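Local coordinates for protein farnesyl pyrophosphate synthase (Pseudomonas aeruginosa, PDB 3ZOU) that makes farnesyl diphosphate by joining geranyl diphosphate to isopentenyl diphosphate, a magnesium-dependent prenyl transfer of isoprenoid biosynthesis, at residues Glu74-His77 and Ala78-Leu81; Thr109-Leu112 and Ala113-Leu117; Ala207-Arg210 and Tyr211-Ile215; Ala272-Asp275 and Gly276-Pro279. All coordinates share one frame; numbering follows the deposited sequence.

Contacts 1, 2 and 3 are short stretches, about two turns each, of three long helices of the prenyl synthase fold; contact 4 holds the tight turn opening the connection from helix 256-273 to helix 282-293. Contact 1 lies deep in the chain beside geranyl diphosphate; contact 2, buried between its own chain's helices and the second subunit, touches it through Tyr79 on Ala114 and Leu75 on Leu117. Across the chain's centre from contact 2, contacts 3 and 4 meet where Ala207 and Tyr211 pack on Ala273, Leu274 and Phe277. Their chemistry follows: a water-bridged histidine and serine in 1, an intersubunit aspartate in 2, partly exposed glutamates in 3, a leucine methyl over a phenylalanine ring in 4.

Contact 1: Glu74-His77 and Ala78-Leu81; sequences ELIH and AYSL. With GPP (geranyl diphosphate), chain E.
His77 and Ser80, one turn apart on the alpha-helix 67-85 of the prenyl synthase fold, are linked by a direct hydrogen bond and a water bridge. Ser80 OG donates to His77 O at 2.7 Å and accepts a hydrogen bond from a water whose oxygen lies 2.8 Å from OG. That same water is hydrogen-bonded to His77 ND1, also at 2.8 Å, and lies in the plane of the imidazole at its edge. The serine reaches back to the carbonyl because its OG sits between the backbone N and the carbonyl carbon (chi1 79°). His77 O thus takes two donors, the second being Leu81 N at 3.1 Å. The other main-chain carbonyls follow the usual helical pattern, with Ala78 N on Glu74 O, Tyr79 N on Leu75 O and Ser80 N on Ile76 O.

Elsewhere round the imidazole, Glu74 OE2 lies in its plane at the rim, but the strong partner of this buried carboxylate is Arg46, in a salt bridge. Tyr79 has an unusual chi1 of 111°, which brings its CD2 to 3.3 Å from Ile76 O; its ring meets His83 edge-to-face. Helices 107-126 and 154-163 pack beside Ile76 and Tyr79. The helix leads to Asp84, which with Asp90 binds magnesium, and Ser80 and Leu81 already line the geranyl diphosphate pocket. Leu81 CG lies over one face of the His77 ring, toward its rim, in a CH-pi contact, 4.3 Å from the centroid. Leu81 CD1 approaches His77 NE2 at 3.6 Å, and the other methyl, CD2, lies 4.0 Å from C1 of geranyl diphosphate.

Contact 2: Thr109-Leu112 and Ala113-Leu117; sequences TAIL and AADGL
From Thr109 to Gly116 the backbone makes regular alpha-helical bonds four residues apart, beginning with Ala113 N to Thr109 O at 2.7 Å and 169° and closing with Gly116 N to Leu112 O at 2.9 Å.

Ile111 and Asp115 carry the side-chain contact, their side chains running alongside each other in a common direction. With CG anti to its own carbonyl carbon (chi1 -74°), Asp115 folds back along the helix, so that its CG comes to 3.2 Å from Ile111 O. Ile111 CG2, the methyl branch, rests 3.8 Å from Asp115 OD2. Asp115 OD1 and OD2 each lie 3.5 Å from Ile111 O, acceptors that do not bond to one another, yet two of them have donors: Ile111 O takes Asp115 N and His83 NE2, while Asp115 OD2 is hydrogen-bonded to His83 ND1 of the second subunit. Asp115 OD1 also faces OD1 of its counterpart in that subunit, a pairing of like charges that would probably raise the proton affinity of the carboxylates. Farther round the helix, alanine methyls lie against carbonyls, with Ala113 CB 3.3 Å from Thr109 O and Ala114 CB 3.5 Å from Ala110 O.

This turn of helix 107-126 lies at the dimer interface, where Thr109 and Leu112 pack on Leu162 of the second subunit. Within its own chain, Ala110, Ala114 and Leu117 settle against helix 67-85, and Thr109, Ala113 and Leu117 against helix 30-40.

Contact 3: Ala207-Arg210 and Tyr211-Ile215; sequences ALER and YAEAI
Glu209 and Glu213 meet one turn apart, with Glu213 OE2 3.7 Å from Glu209 OE2 and the carboxylate planes 32° apart. Glu209 extends with CG opposite its backbone N (chi1 178°), whereas the Glu213 chain leans back over the preceding turn, its CG 3.2 Å from Glu209 O. A water lies between them and donates toward Glu209 OE2 and Glu213 OE1, each at 2.9 Å, although more acceptors surround it than it has protons. It would ease the repulsion in part; a long, weak ion pair with Arg191 may also help at Glu209 OE1.

Beneath these groups the helix keeps its regular bonds, among them Glu213 N to Glu209 O. Tyr211 leaves on another side, with CB 3.4 Å from Leu208 O and one ring face under Ile215 CG2, 3.8 Å above the plane and toward the rim. Its OH is fixed farther out by a hydrogen bond to Leu284 O. Leu208, Tyr211 and Ile215 pack on helix 282-293.

Such a division, with carboxylates along one side and apolar groups along the other, marks helix 202-227 as an amphipathic helix of the all-alpha prenyl synthase fold.

Contact 4: Ala272-Asp275 and Gly276-Pro279; sequences AALD and GFPP
Leu274 to Phe277 form a type II beta turn, closed by Phe277 N donating to Leu274 O at 3.0 Å with an N-H...O angle of 153°. The donor stands well above the carbonyl plane, away from the lone pairs. Asp275 and Gly276 occupy the two corners. Gly276 has a positive phi of 88°, a conformation in which a beta carbon would be pressed against Asp275 O. Asp275 N also bonds to Ala272 O at 3.1 Å, three residues back, linking the turn to the residues that precede it.

Across the turn Leu274 and Phe277 form the apolar contact. Leu274 CD2 sits over the centre of the Phe277 ring, 4.1 Å from its centroid, in a CH-pi contact. The ring is brought back over the turn because its CG stands beside the backbone N, opposite the carbonyl carbon (chi1 -78°). Phe277 CB and CD1 then lie 3.3 and 3.5 Å from Leu274 O, and CE1 3.7 Å from Ala273 O. Asp275 O lies near the ring plane at its edge.

Leu274 O has a second donor in Arg285 NH2, which also bonds to Phe277 O, while Arg285 NH1 reaches Pro278 O. The arginine thus ties both sides of the turn to helix 282-293, and Leu274 and Phe277 press inward on Leu208 and Ala207 of helix 202-227. The whole is a compact helix-to-helix connection, a type II turn with glycine at its third position.

Contact 1: Glu74-His77 and Ala78-Leu81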
ATOM      1  N   GLU A  74       8.954   7.423   5.149  1.00  8.62           N
ATOM      2  CA  GLU A  74      10.179   6.960   4.571  1.00  9.48           C
ATOM      3  C   GLU A  74       9.968   5.659   3.794  1.00  9.57           C
ATOM      4  O   GLU A  74      10.557   5.453   2.770  1.00  9.83           O
ATOM      5  CB  GLU A  74      11.320   6.828   5.602  1.00  9.30           C
ATOM      6  CG  GLU A  74      12.657   6.646   4.918  1.00 10.12           C
ATOM      7  CD  GLU A  74      13.185   7.823   4.059  1.00 10.78           C
ATOM      8  OE1 GLU A  74      12.653   8.943   4.213  1.00 13.65           O
ATOM      9  OE2 GLU A  74      14.126   7.568   3.306  1.00 12.32           O
ATOM     10  N   LEU A  75       9.089   4.820   4.332  1.00  8.73           N
ATOM     11  CA  LEU A  75       8.782   3.559   3.655  1.00  8.72           C
ATOM     12  C   LEU A  75       8.133   3.833   2.317  1.00  8.70           C
ATOM     13  O   LEU A  75       8.443   3.136   1.331  1.00  8.49           O
ATOM     14  CB  LEU A  75       7.910   2.691   4.525  1.00  8.41           C
ATOM     15  CG  LEU A  75       8.698   2.058   5.707  1.00  9.17           C
ATOM     16  CD1 LEU A  75       7.708   1.555   6.724  1.00 10.87           C
ATOM     17  CD2 LEU A  75       9.661   0.966   5.285  1.00  9.89           C
ATOM     18  N   ILE A  76       7.172   4.769   2.288  1.00  7.97           N
ATOM     19  CA  ILE A  76       6.539   5.090   1.016  1.00  8.16           C
ATOM     20  C   ILE A  76       7.637   5.615   0.038  1.00  8.86           C
ATOM     21  O   ILE A  76       7.666   5.296  -1.167  1.00  8.42           O
ATOM     22  CB  ILE A  76       5.378   6.085   1.165  1.00  8.14           C
ATOM     23  CG1 ILE A  76       4.205   5.472   1.967  1.00  8.98           C
ATOM     24  CG2 ILE A  76       4.899   6.622  -0.200  1.00  9.01           C
ATOM     25  CD1 ILE A  76       3.571   4.268   1.314  1.00 10.33           C
ATOM     26  N   HIS A  77       8.400   6.584   0.488  1.00  7.78           N
ATOM     27  CA  HIS A  77       9.452   7.152  -0.297  1.00  7.95           C
ATOM     28  C   HIS A  77      10.410   6.065  -0.887  1.00  8.03           C
ATOM     29  O   HIS A  77      10.626   6.000  -2.084  1.00  8.54           O
ATOM     30  CB  HIS A  77      10.250   8.171   0.528  1.00  9.38           C
ATOM     31  CG  HIS A  77      11.338   8.837  -0.231  1.00 10.27           C
ATOM     32  ND1 HIS A  77      11.164   9.490  -1.423  1.00 11.85           N
ATOM     33  CD2 HIS A  77      12.663   8.880   0.025  1.00 11.39           C
ATOM     34  CE1 HIS A  77      12.327   9.945  -1.836  1.00 12.14           C
ATOM     35  NE2 HIS A  77      13.245   9.568  -0.978  1.00 12.33           N
ATOM     36  N   ALA A  78      10.851   5.171  -0.032  1.00  9.02           N
ATOM     37  CA  ALA A  78      11.779   4.094  -0.427  1.00  8.41           C
ATOM     38  C   ALA A  78      11.144   3.198  -1.468  1.00  9.32           C
ATOM     39  O   ALA A  78      11.764   2.865  -2.443  1.00  9.46           O
ATOM     40  CB  ALA A  78      12.168   3.286   0.787  1.00  9.45           C
ATOM     41  N   TYR A  79       9.865   2.823  -1.252  1.00  8.21           N
ATOM     42  CA  TYR A  79       9.216   1.879  -2.211  1.00  8.00           C
ATOM     43  C   TYR A  79       9.134   2.614  -3.566  1.00  8.61           C
ATOM     44  O   TYR A  79       9.407   2.002  -4.633  1.00  8.15           O
ATOM     45  CB  TYR A  79       7.869   1.355  -1.759  1.00  9.18           C
ATOM     46  CG  TYR A  79       6.663   1.853  -2.567  1.00  8.63           C
ATOM     47  CD1 TYR A  79       6.437   1.371  -3.824  1.00 10.05           C
ATOM     48  CD2 TYR A  79       5.755   2.760  -2.074  1.00  8.81           C
ATOM     49  CE1 TYR A  79       5.365   1.823  -4.589  1.00 10.47           C
ATOM     50  CE2 TYR A  79       4.696   3.237  -2.831  1.00  9.19           C
ATOM     51  CZ  TYR A  79       4.489   2.759  -4.073  1.00  9.73           C
ATOM     52  OH  TYR A  79       3.466   3.250  -4.819  1.00 10.31           O
ATOM     53  N   SER A  80       8.834   3.917  -3.555  1.00  8.59           N
ATOM     54  CA  SER A  80       8.661   4.651  -4.828  1.00  9.03           C
ATOM     55  C   SER A  80       9.935   4.727  -5.613  1.00  9.52           C
ATOM     56  O   SER A  80       9.893   4.568  -6.832  1.00  9.85           O
ATOM     57  CB  SER A  80       8.084   6.041  -4.546  1.00  9.26           C
ATOM     58  OG  SER A  80       9.083   6.920  -4.091  1.00  9.53           O
ATOM     59  N   LEU A  81      11.083   4.789  -4.945  1.00  9.54           N
ATOM     60  CA  LEU A  81      12.390   4.875  -5.654  1.00 10.65           C
ATOM     61  C   LEU A  81      12.733   3.520  -6.288  1.00  9.96           C
ATOM     62  O   LEU A  81      13.255   3.481  -7.378  1.00 11.42           O
ATOM     63  CB  LEU A  81      13.473   5.360  -4.674  1.00 11.33           C
ATOM     64  CG  LEU A  81      13.269   6.796  -4.133  1.00 12.91           C
ATOM     65  CD1 LEU A  81      14.481   7.090  -3.233  1.00 15.31           C
ATOM     66  CD2 LEU A  81      12.997   7.799  -5.248  1.00 14.88           C
TER
HETATM   67  C1  GPP E1297      11.961   9.912  -8.482  0.75 24.44           C
HETATM   68  O1  GPP E1297      11.920  10.947  -9.496  0.75 23.12           O
HETATM   69  C2  GPP E1297      10.602   9.317  -8.321  0.75 24.40           C
HETATM   70  C3  GPP E1297       9.686   9.803  -7.448  0.75 19.26           C
HETATM   71  C4  GPP E1297      10.118  10.865  -6.521  0.75 19.73           C
HETATM   72  C5  GPP E1297       8.365   9.200  -7.270  0.75 20.99           C
HETATM   73  C6  GPP E1297       8.348   7.783  -7.881  0.75 23.68           C
HETATM   74  C7  GPP E1297       6.970   7.306  -7.827  0.75 20.89           C
HETATM   75  C8  GPP E1297       6.524   6.088  -8.095  0.75 18.35           C
HETATM   76  C9  GPP E1297       7.336   4.844  -8.495  0.75 14.22           C
HETATM   77  C10 GPP E1297       5.039   6.117  -7.918  0.75 17.15           C
HETATM   78  PA  GPP E1297      13.097  11.028 -10.580  0.75 22.68           P
HETATM   79  O1A GPP E1297      13.085   9.734 -11.438  0.75 17.85           O
HETATM   80  O2A GPP E1297      12.838  12.312 -11.344  0.75 26.15           O
HETATM   81  O3A GPP E1297      14.347  11.252  -9.597  0.75 28.28           O
HETATM   82  PB  GPP E1297      15.650  10.325  -9.366  0.75 31.68           P
HETATM   83  O1B GPP E1297      15.371   9.043 -10.139  0.75 23.10           O
HETATM   84  O2B GPP E1297      16.826  11.089  -9.939  0.75 34.91           O
HETATM   85  O3B GPP E1297      15.614  10.206  -7.843  0.75 31.34           O
HETATM   86  O   HOH W   1       8.936   9.568  -3.091  1.00 13.66           O

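Contact 2: Thr109-Leu112 and Ala113-Leu117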
ATOM      1  N   THR A 109      12.109  -9.530  -7.417  1.00 12.00           N
ATOM      2  CA  THR A 109      12.347  -9.286  -5.984  1.00 11.40           C
ATOM      3  C   THR A 109      12.267  -7.783  -5.696  1.00 10.74           C
ATOM      4  O   THR A 109      11.679  -7.409  -4.693  1.00 10.86           O
ATOM      5  CB  THR A 109      13.673  -9.909  -5.504  1.00 11.81           C
ATOM      6  OG1 THR A 109      13.560 -11.329  -5.671  1.00 12.65           O
ATOM      7  CG2 THR A 109      13.929  -9.633  -4.045  1.00 11.18           C
ATOM      8  N   ALA A 110      12.760  -6.920  -6.588  1.00 10.57           N
ATOM      9  CA  ALA A 110      12.666  -5.475  -6.356  1.00 10.48           C
ATOM     10  C   ALA A 110      11.231  -5.044  -6.361  1.00 11.16           C
ATOM     11  O   ALA A 110      10.797  -4.279  -5.507  1.00 11.45           O
ATOM     12  CB  ALA A 110      13.438  -4.711  -7.392  1.00 11.11           C
ATOM     13  N   ILE A 111      10.478  -5.514  -7.353  1.00 10.00           N
ATOM     14  CA  ILE A 111       9.075  -5.165  -7.443  1.00 10.00           C
ATOM     15  C   ILE A 111       8.336  -5.551  -6.165  1.00  9.82           C
ATOM     16  O   ILE A 111       7.590  -4.718  -5.552  1.00  9.42           O
ATOM     17  CB  ILE A 111       8.364  -5.838  -8.668  1.00 10.50           C
ATOM     18  CG1 ILE A 111       8.873  -5.202  -9.966  1.00 11.82           C
ATOM     19  CG2 ILE A 111       6.859  -5.674  -8.591  1.00 12.11           C
ATOM     20  CD1 ILE A 111       8.651  -6.079 -11.209  1.00 12.15           C
ATOM     21  N   LEU A 112       8.521  -6.771  -5.767  1.00  9.18           N
ATOM     22  CA  LEU A 112       7.892  -7.355  -4.595  1.00  9.78           C
ATOM     23  C   LEU A 112       8.363  -6.677  -3.275  1.00  9.40           C
ATOM     24  O   LEU A 112       7.521  -6.364  -2.427  1.00  9.90           O
ATOM     25  CB  LEU A 112       8.171  -8.873  -4.496  1.00  9.98           C
ATOM     26  CG  LEU A 112       7.447  -9.663  -5.585  1.00 10.55           C
ATOM     27  CD1 LEU A 112       7.904 -11.111  -5.508  1.00 12.61           C
ATOM     28  CD2 LEU A 112       5.947  -9.576  -5.406  1.00 12.06           C
ATOM     29  N   ALA A 113       9.672  -6.501  -3.067  1.00  9.32           N
ATOM     30  CA  ALA A 113      10.182  -5.816  -1.878  1.00  9.52           C
ATOM     31  C   ALA A 113       9.487  -4.498  -1.725  1.00  9.75           C
ATOM     32  O   ALA A 113       9.059  -4.134  -0.627  1.00  9.22           O
ATOM     33  CB  ALA A 113      11.681  -5.626  -1.950  1.00  8.95           C
ATOM     34  N   ALA A 114       9.447  -3.733  -2.791  1.00  8.97           N
ATOM     35  CA  ALA A 114       8.800  -2.414  -2.751  1.00  8.62           C
ATOM     36  C   ALA A 114       7.313  -2.496  -2.495  1.00  9.45           C
ATOM     37  O   ALA A 114       6.745  -1.728  -1.689  1.00  8.92           O
ATOM     38  CB  ALA A 114       9.127  -1.630  -3.978  1.00 10.44           C
ATOM     39  N   ASP A 115       6.607  -3.468  -3.072  1.00  8.29           N
ATOM     40  CA  ASP A 115       5.197  -3.660  -2.738  1.00  8.75           C
ATOM     41  C   ASP A 115       5.003  -3.946  -1.223  1.00  8.19           C
ATOM     42  O   ASP A 115       4.018  -3.445  -0.653  1.00  8.24           O
ATOM     43  CB  ASP A 115       4.631  -4.838  -3.552  1.00  9.40           C
ATOM     44  CG  ASP A 115       4.409  -4.541  -5.000  1.00 11.22           C
ATOM     45  OD1 ASP A 115       4.367  -3.398  -5.427  1.00 11.97           O
ATOM     46  OD2 ASP A 115       4.242  -5.532  -5.807  1.00 10.56           O
ATOM     47  N   GLY A 116       5.887  -4.754  -0.626  1.00  9.40           N
ATOM     48  CA  GLY A 116       5.841  -5.068   0.774  1.00  9.63           C
ATOM     49  C   GLY A 116       6.168  -3.837   1.627  1.00  9.16           C
ATOM     50  O   GLY A 116       5.623  -3.704   2.704  1.00  8.81           O
ATOM     51  N   LEU A 117       7.026  -2.942   1.129  1.00  8.18           N
ATOM     52  CA  LEU A 117       7.332  -1.689   1.860  1.00  7.87           C
ATOM     53  C   LEU A 117       6.094  -0.841   1.900  1.00  7.73           C
ATOM     54  O   LEU A 117       5.843  -0.176   2.889  1.00  8.35           O
ATOM     55  CB  LEU A 117       8.505  -0.937   1.201  1.00  8.10           C
ATOM     56  CG  LEU A 117       9.889  -1.590   1.342  1.00  8.78           C
ATOM     57  CD1 LEU A 117      10.890  -0.860   0.469  1.00 11.10           C
ATOM     58  CD2 LEU A 117      10.325  -1.694   2.763  1.00  9.20           C
TER

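Contact 3: Ala207-Arg210 and Tyr211-Ile215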
ATOM      1  N   ALA A 207      -1.475  26.246   7.858  1.00 14.88           N
ATOM      2  CA  ALA A 207      -0.207  26.926   7.759  1.00 13.12           C
ATOM      3  C   ALA A 207       0.922  26.008   7.432  1.00 13.49           C
ATOM      4  O   ALA A 207       1.766  26.312   6.618  1.00 13.18           O
ATOM      5  CB  ALA A 207       0.082  27.654   9.077  1.00 14.63           C
ATOM      6  N   LEU A 208       0.934  24.884   8.102  1.00 13.44           N
ATOM      7  CA  LEU A 208       1.965  23.879   7.841  1.00 13.71           C
ATOM      8  C   LEU A 208       1.858  23.306   6.463  1.00 12.79           C
ATOM      9  O   LEU A 208       2.871  23.007   5.799  1.00 13.31           O
ATOM     10  CB  LEU A 208       1.951  22.799   8.959  1.00 12.58           C
ATOM     11  CG  LEU A 208       2.572  23.165  10.300  1.00 14.08           C
ATOM     12  CD1 LEU A 208       2.200  22.125  11.319  1.00 15.24           C
ATOM     13  CD2 LEU A 208       4.093  23.329  10.252  1.00 13.84           C
ATOM     14  N   GLU A 209       0.621  23.186   5.944  1.00 12.89           N
ATOM     15  CA  GLU A 209       0.440  22.823   4.524  1.00 13.94           C
ATOM     16  C   GLU A 209       1.007  23.842   3.515  1.00 13.19           C
ATOM     17  O   GLU A 209       1.694  23.464   2.574  1.00 14.60           O
ATOM     18  CB  GLU A 209      -1.027  22.498   4.255  1.00 17.17           C
ATOM     19  CG  GLU A 209      -1.263  22.158   2.800  1.00 20.12           C
ATOM     20  CD  GLU A 209      -2.734  21.857   2.550  1.00 31.28           C
ATOM     21  OE1 GLU A 209      -3.187  20.738   2.894  1.00 34.86           O
ATOM     22  OE2 GLU A 209      -3.436  22.759   2.070  1.00 40.94           O
ATOM     23  N   ARG A 210       0.824  25.140   3.805  1.00 12.79           N
ATOM     24  CA  ARG A 210       1.418  26.177   2.995  1.00 14.39           C
ATOM     25  C   ARG A 210       2.955  26.077   3.008  1.00 12.37           C
ATOM     26  O   ARG A 210       3.611  26.266   1.963  1.00 12.99           O
ATOM     27  CB  ARG A 210       0.926  27.555   3.443  1.00 15.99           C
ATOM     28  CG  ARG A 210      -0.499  27.797   3.082  1.00 20.04           C
ATOM     29  CD  ARG A 210      -0.778  29.323   3.190  1.00 24.93           C
ATOM     30  NE  ARG A 210      -0.691  29.812   4.522  1.00 26.58           N
ATOM     31  CZ  ARG A 210      -1.619  29.632   5.470  1.00 35.29           C
ATOM     32  NH1 ARG A 210      -2.748  28.949   5.261  1.00 40.40           N
ATOM     33  NH2 ARG A 210      -1.421  30.125   6.673  1.00 30.53           N
ATOM     34  N   TYR A 211       3.487  25.880   4.204  1.00 12.84           N
ATOM     35  CA  TYR A 211       4.926  25.680   4.356  1.00 12.29           C
ATOM     36  C   TYR A 211       5.396  24.582   3.436  1.00 12.45           C
ATOM     37  O   TYR A 211       6.409  24.690   2.758  1.00 11.68           O
ATOM     38  CB  TYR A 211       5.249  25.450   5.858  1.00 11.72           C
ATOM     39  CG  TYR A 211       6.669  24.939   6.088  1.00 11.55           C
ATOM     40  CD1 TYR A 211       6.967  23.602   6.010  1.00 11.26           C
ATOM     41  CD2 TYR A 211       7.702  25.811   6.258  1.00 10.76           C
ATOM     42  CE1 TYR A 211       8.229  23.111   6.165  1.00 11.45           C
ATOM     43  CE2 TYR A 211       9.016  25.345   6.400  1.00 12.44           C
ATOM     44  CZ  TYR A 211       9.286  23.995   6.372  1.00 10.70           C
ATOM     45  OH  TYR A 211      10.566  23.526   6.473  1.00 12.26           O
ATOM     46  N   ALA A 212       4.732  23.433   3.561  1.00 11.94           N
ATOM     47  CA  ALA A 212       5.155  22.220   2.864  1.00 10.96           C
ATOM     48  C   ALA A 212       5.069  22.366   1.347  1.00 11.40           C
ATOM     49  O   ALA A 212       5.922  21.926   0.633  1.00 12.12           O
ATOM     50  CB  ALA A 212       4.268  21.073   3.362  1.00 11.15           C
ATOM     51  N   GLU A 213       4.012  23.021   0.871  1.00 12.44           N
ATOM     52  CA  GLU A 213       3.896  23.326  -0.534  1.00 13.65           C
ATOM     53  C   GLU A 213       5.050  24.128  -1.065  1.00 13.42           C
ATOM     54  O   GLU A 213       5.635  23.835  -2.091  1.00 14.80           O
ATOM     55  CB  GLU A 213       2.573  24.080  -0.805  1.00 17.01           C
ATOM     56  CG  GLU A 213       1.315  23.280  -0.567  1.00 19.35           C
ATOM     57  CD  GLU A 213      -0.000  24.080  -0.531  1.00 27.36           C
ATOM     58  OE1 GLU A 213       0.004  25.300  -0.275  1.00 38.27           O
ATOM     59  OE2 GLU A 213      -1.063  23.445  -0.701  1.00 34.41           O
ATOM     60  N   ALA A 214       5.385  25.148  -0.290  1.00 12.53           N
ATOM     61  CA  ALA A 214       6.481  26.025  -0.674  1.00 12.50           C
ATOM     62  C   ALA A 214       7.832  25.356  -0.675  1.00 12.33           C
ATOM     63  O   ALA A 214       8.616  25.488  -1.640  1.00 12.74           O
ATOM     64  CB  ALA A 214       6.430  27.288   0.191  1.00 12.76           C
ATOM     65  N   ILE A 215       8.196  24.623   0.377  1.00 12.40           N
ATOM     66  CA  ILE A 215       9.474  23.981   0.358  1.00 11.94           C
ATOM     67  C   ILE A 215       9.594  22.878  -0.663  1.00 12.07           C
ATOM     68  O   ILE A 215      10.670  22.633  -1.183  1.00 11.90           O
ATOM     69  CB  ILE A 215       9.961  23.468   1.719  1.00 12.78           C
ATOM     70  CG1 ILE A 215       9.004  22.437   2.330  1.00 14.82           C
ATOM     71  CG2 ILE A 215      10.097  24.598   2.688  1.00 14.18           C
ATOM     72  CD1 ILE A 215       9.672  21.504   3.275  1.00 17.88           C
TER
HETATM   73  O   HOH W   2      -2.533  25.352   1.074  1.00 35.61           O

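Contact 4: Ala272-Asp275 and Gly276-Pro279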
ATOM      1  N   ALA A 272       6.916  32.654   5.910  1.00 14.37           N
ATOM      2  CA  ALA A 272       5.697  33.435   6.231  1.00 15.96           C
ATOM      3  C   ALA A 272       4.586  32.534   6.755  1.00 15.63           C
ATOM      4  O   ALA A 272       3.853  32.889   7.626  1.00 18.88           O
ATOM      5  CB  ALA A 272       5.197  34.148   5.026  1.00 16.76           C
ATOM      6  N   ALA A 273       4.496  31.306   6.200  1.00 15.11           N
ATOM      7  CA  ALA A 273       3.509  30.380   6.696  1.00 14.38           C
ATOM      8  C   ALA A 273       3.734  30.025   8.143  1.00 16.45           C
ATOM      9  O   ALA A 273       2.784  29.674   8.816  1.00 17.05           O
ATOM     10  CB  ALA A 273       3.552  29.107   5.887  1.00 14.16           C
ATOM     11  N   LEU A 274       4.968  30.136   8.654  1.00 16.46           N
ATOM     12  CA  LEU A 274       5.253  29.857  10.022  1.00 15.65           C
ATOM     13  C   LEU A 274       5.307  31.107  10.948  1.00 18.22           C
ATOM     14  O   LEU A 274       5.738  30.993  12.063  1.00 18.03           O
ATOM     15  CB  LEU A 274       6.574  29.112  10.112  1.00 15.87           C
ATOM     16  CG  LEU A 274       6.680  27.838   9.306  1.00 16.12           C
ATOM     17  CD1 LEU A 274       8.104  27.275   9.497  1.00 18.51           C
ATOM     18  CD2 LEU A 274       5.631  26.909   9.828  1.00 18.99           C
ATOM     19  N   ASP A 275       4.847  32.234  10.437  1.00 21.50           N
ATOM     20  CA  ASP A 275       4.739  33.447  11.272  1.00 28.49           C
ATOM     21  C   ASP A 275       3.799  33.173  12.415  1.00 26.52           C
ATOM     22  O   ASP A 275       2.709  32.569  12.261  1.00 31.45           O
ATOM     23  CB  ASP A 275       4.300  34.665  10.460  1.00 33.13           C
ATOM     24  CG  ASP A 275       5.425  35.231   9.641  1.00 37.84           C
ATOM     25  OD1 ASP A 275       6.617  35.017  10.011  1.00 46.67           O
ATOM     26  OD2 ASP A 275       5.107  35.924   8.642  1.00 47.58           O
ATOM     27  N   GLY A 276       4.220  33.535  13.603  1.00 30.89           N
ATOM     28  CA  GLY A 276       3.369  33.241  14.753  1.00 32.27           C
ATOM     29  C   GLY A 276       3.587  31.886  15.378  1.00 30.58           C
ATOM     30  O   GLY A 276       3.188  31.661  16.525  1.00 31.77           O
ATOM     31  N   PHE A 277       4.251  30.960  14.682  1.00 21.24           N
ATOM     32  CA  PHE A 277       4.645  29.763  15.368  1.00 21.31           C
ATOM     33  C   PHE A 277       5.767  30.106  16.345  1.00 19.51           C
ATOM     34  O   PHE A 277       6.589  30.984  16.084  1.00 20.14           O
ATOM     35  CB  PHE A 277       5.151  28.676  14.407  1.00 20.05           C
ATOM     36  CG  PHE A 277       4.063  27.937  13.685  1.00 19.28           C
ATOM     37  CD1 PHE A 277       3.253  28.572  12.766  1.00 19.23           C
ATOM     38  CD2 PHE A 277       3.881  26.601  13.909  1.00 19.67           C
ATOM     39  CE1 PHE A 277       2.263  27.888  12.066  1.00 20.22           C
ATOM     40  CE2 PHE A 277       2.881  25.904  13.207  1.00 19.75           C
ATOM     41  CZ  PHE A 277       2.092  26.543  12.299  1.00 18.20           C
ATOM     42  N   PRO A 278       5.860  29.326  17.412  1.00 23.04           N
ATOM     43  CA  PRO A 278       6.893  29.570  18.395  1.00 25.16           C
ATOM     44  C   PRO A 278       8.281  29.168  17.951  1.00 25.00           C
ATOM     45  O   PRO A 278       8.494  28.665  16.821  1.00 20.58           O
ATOM     46  CB  PRO A 278       6.465  28.691  19.570  1.00 26.65           C
ATOM     47  CG  PRO A 278       5.727  27.556  18.959  1.00 27.43           C
ATOM     48  CD  PRO A 278       5.011  28.165  17.788  1.00 27.12           C
ATOM     49  N   PRO A 279       9.277  29.350  18.849  1.00 21.90           N
ATOM     50  CA  PRO A 279      10.619  28.947  18.511  1.00 20.20           C
ATOM     51  C   PRO A 279      10.803  27.455  18.189  1.00 20.04           C
ATOM     52  O   PRO A 279      11.806  27.083  17.545  1.00 21.21           O
ATOM     53  CB  PRO A 279      11.416  29.330  19.783  1.00 24.00           C
ATOM     54  CG  PRO A 279      10.738  30.579  20.178  1.00 23.59           C
ATOM     55  CD  PRO A 279       9.274  30.192  20.093  1.00 24.46           C
TER